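Local coordinates for protein Abbfa_003403 (Acinetobacter baumannii, PDB 4ZXH) that probably assembles a peptide product as a four-domain nonribosomal peptide synthetase, with condensation, adenylation, phosphopantetheine-bearing carrier and thioesterase domains in one chain, at residues K909-V914 and A940-D945. Residues are numbered along the deposited sequence; the frame is centred on the assembly and turned at random.
Sequences KLVAYV and AFIRLD
Parallel pairing of Ala912, Tyr913 and Val914 with Phe941, Ile942 and Arg943 joins the central strand 907-916 to the edge strand 940-943 of a three-stranded mixed sheet in the small C-terminal subdomain of the adenylation domain. The two strands belong to a beta-alpha-beta unit whose connecting helix, 921-931, covers the face bearing Ala912 and Phe941; on its other side strand 907-916 pairs antiparallel with 893-903. The two segments cross at -22°, the ordinary twist between neighbouring strands. Bonds alternate between the chains: Ala912 N gives to Ala940 O (2.8 Å), Ile942 N to Ala912 O (2.9 Å), Val914 N to Ile942 O (3.0 Å) and Leu944 N to Val914 O (2.9 Å). Ala940 N reaches Leu910 O only weakly. The short Ala912 side chain lets the Phe941 ring come close at an oblique angle, CD1 3.9 Å from Ala912 CB. From helix 921-931, Ile921, Leu924 and Leu928 pack against Phe941, whose apolar ring suits the layer between sheet and helix. The opposite face carries Val911, Tyr913, Ala940 and Ile942. Tyr913 and Ile942 lie side by side, Tyr913 CE1 meeting Ile942 CD1 at 3.6 Å. With CG1 anti to its carbonyl carbon (chi1 -61°) and the chain extended beyond, Ile942 also brings CD1 to Val911 CG1. Leu944 swings its CD1 against the Tyr913 ring, 3.8 Å from CD1, its branched end adding to the apolar patch. Tyrosine suits this place because its ring also meets Phe960 edge-to-face, while its hydroxyl bonds to Pro961 O. Arg943 rests CG near Val914 O, and its extended chain carries NH2 to a weak hydrogen bond with Gly916 O; a long charged side chain suits this exposed position. Backbone bonds thus fix the register, while Phe941 ties the edge strand to helix 921-931 and Ile942 and Leu944 pack on Tyr913.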
loop_
_atom_site.group_PDB
_atom_site.type_symbol
_atom_site.label_atom_id
_atom_site.label_comp_id
_atom_site.label_asym_id
_atom_site.label_seq_id
_atom_site.Cartn_x
_atom_site.Cartn_y
_atom_site.Cartn_z
ATOM N N LYS A 909 10.305 1.355 11.459
ATOM C CA LYS A 909 8.925 0.899 11.396
ATOM C C LYS A 909 7.961 2.077 11.464
ATOM O O LYS A 909 8.278 3.129 12.028
ATOM C CB LYS A 909 8.621 -0.077 12.531
ATOM C CG LYS A 909 9.202 -1.477 12.401
ATOM C CD LYS A 909 8.861 -2.263 13.682
ATOM C CE LYS A 909 9.311 -3.724 13.672
ATOM N NZ LYS A 909 8.568 -4.561 12.684
ATOM N N LEU A 910 6.782 1.882 10.883
ATOM C CA LEU A 910 5.702 2.864 10.872
ATOM C C LEU A 910 4.805 2.757 12.088
ATOM O O LEU A 910 4.446 1.649 12.484
ATOM C CB LEU A 910 4.855 2.675 9.621
ATOM C CG LEU A 910 5.561 3.060 8.339
ATOM C CD1 LEU A 910 4.710 2.629 7.158
ATOM C CD2 LEU A 910 5.737 4.536 8.357
ATOM N N VAL A 911 4.429 3.912 12.651
ATOM C CA VAL A 911 3.498 4.031 13.793
ATOM C C VAL A 911 2.308 4.892 13.430
ATOM O O VAL A 911 2.472 5.989 12.881
ATOM C CB VAL A 911 4.157 4.698 15.012
ATOM C CG1 VAL A 911 3.302 4.522 16.263
ATOM C CG2 VAL A 911 5.526 4.145 15.220
ATOM N N ALA A 912 1.111 4.439 13.758
ATOM C CA ALA A 912 -0.064 5.261 13.503
ATOM C C ALA A 912 -0.717 5.696 14.798
ATOM O O ALA A 912 -1.145 4.855 15.594
ATOM C CB ALA A 912 -1.066 4.509 12.639
ATOM N N TYR A 913 -0.787 7.006 15.013
ATOM C CA TYR A 913 -1.546 7.566 16.142
ATOM C C TYR A 913 -2.943 7.998 15.660
ATOM O O TYR A 913 -3.070 8.618 14.585
ATOM C CB TYR A 913 -0.805 8.755 16.767
ATOM C CG TYR A 913 0.626 8.468 17.166
ATOM C CD1 TYR A 913 0.950 8.107 18.478
ATOM C CD2 TYR A 913 1.645 8.561 16.244
ATOM C CE1 TYR A 913 2.263 7.832 18.854
ATOM C CE2 TYR A 913 2.960 8.292 16.598
ATOM C CZ TYR A 913 3.265 7.930 17.905
ATOM O OH TYR A 913 4.576 7.662 18.244
ATOM N N VAL A 914 -3.992 7.656 16.414
ATOM C CA VAL A 914 -5.349 8.020 15.993
ATOM C C VAL A 914 -6.204 8.565 17.140
ATOM O O VAL A 914 -6.005 8.190 18.299
ATOM C CB VAL A 914 -6.074 6.821 15.353
ATOM C CG1 VAL A 914 -5.396 6.426 14.035
ATOM C CG2 VAL A 914 -6.093 5.651 16.308
ATOM N N ALA A 940 2.319 -0.495 14.199
ATOM C CA ALA A 940 1.769 -0.164 15.520
ATOM C C ALA A 940 0.684 0.918 15.463
ATOM O O ALA A 940 0.749 1.850 14.666
ATOM C CB ALA A 940 2.879 0.257 16.461
ATOM N N PHE A 941 -0.322 0.759 16.314
ATOM C CA PHE A 941 -1.468 1.662 16.382
ATOM C C PHE A 941 -1.648 2.090 17.820
ATOM O O PHE A 941 -1.694 1.259 18.715
ATOM C CB PHE A 941 -2.737 0.982 15.866
ATOM C CG PHE A 941 -2.684 0.639 14.402
ATOM C CD1 PHE A 941 -3.307 1.454 13.461
ATOM C CD2 PHE A 941 -2.002 -0.497 13.962
ATOM C CE1 PHE A 941 -3.256 1.138 12.098
ATOM C CE2 PHE A 941 -1.937 -0.816 12.601
ATOM C CZ PHE A 941 -2.566 0.002 11.665
ATOM N N ILE A 942 -1.722 3.391 18.039
ATOM C CA ILE A 942 -1.857 3.940 19.371
ATOM C C ILE A 942 -3.032 4.912 19.379
ATOM O O ILE A 942 -3.097 5.810 18.534
ATOM C CB ILE A 942 -0.562 4.664 19.804
ATOM C CG1 ILE A 942 0.610 3.695 19.820
ATOM C CG2 ILE A 942 -0.708 5.301 21.173
ATOM C CD1 ILE A 942 1.928 4.398 20.020
ATOM N N ARG A 943 -3.968 4.736 20.308
ATOM C CA ARG A 943 -5.048 5.712 20.453
ATOM C C ARG A 943 -4.642 6.830 21.398
ATOM O O ARG A 943 -4.018 6.597 22.424
ATOM C CB ARG A 943 -6.326 5.050 20.942
ATOM C CG ARG A 943 -7.579 5.908 20.820
ATOM C CD ARG A 943 -8.778 5.082 21.218
ATOM N NE ARG A 943 -10.056 5.792 21.243
ATOM C CZ ARG A 943 -11.213 5.189 21.531
ATOM N NH1 ARG A 943 -11.229 3.888 21.819
ATOM N NH2 ARG A 943 -12.352 5.871 21.543
ATOM N N LEU A 944 -4.965 8.054 21.016
ATOM C CA LEU A 944 -4.723 9.209 21.862
ATOM C C LEU A 944 -6.033 9.972 21.986
ATOM O O LEU A 944 -6.879 9.911 21.098
ATOM C CB LEU A 944 -3.625 10.110 21.278
ATOM C CG LEU A 944 -2.213 9.534 21.147
ATOM C CD1 LEU A 944 -1.260 10.504 20.449
ATOM C CD2 LEU A 944 -1.660 9.120 22.485
ATOM N N ASP A 945 -6.205 10.679 23.091
ATOM C CA ASP A 945 -7.367 11.525 23.288
ATOM C C ASP A 945 -7.231 12.829 22.499
ATOM O O ASP A 945 -8.145 13.257 21.799
ATOM C CB ASP A 945 -7.537 11.807 24.775
ATOM C CG ASP A 945 -8.741 12.658 25.078
ATOM O OD1 ASP A 945 -9.785 12.396 24.434
ATOM O OD2 ASP A 945 -8.627 13.568 25.962
#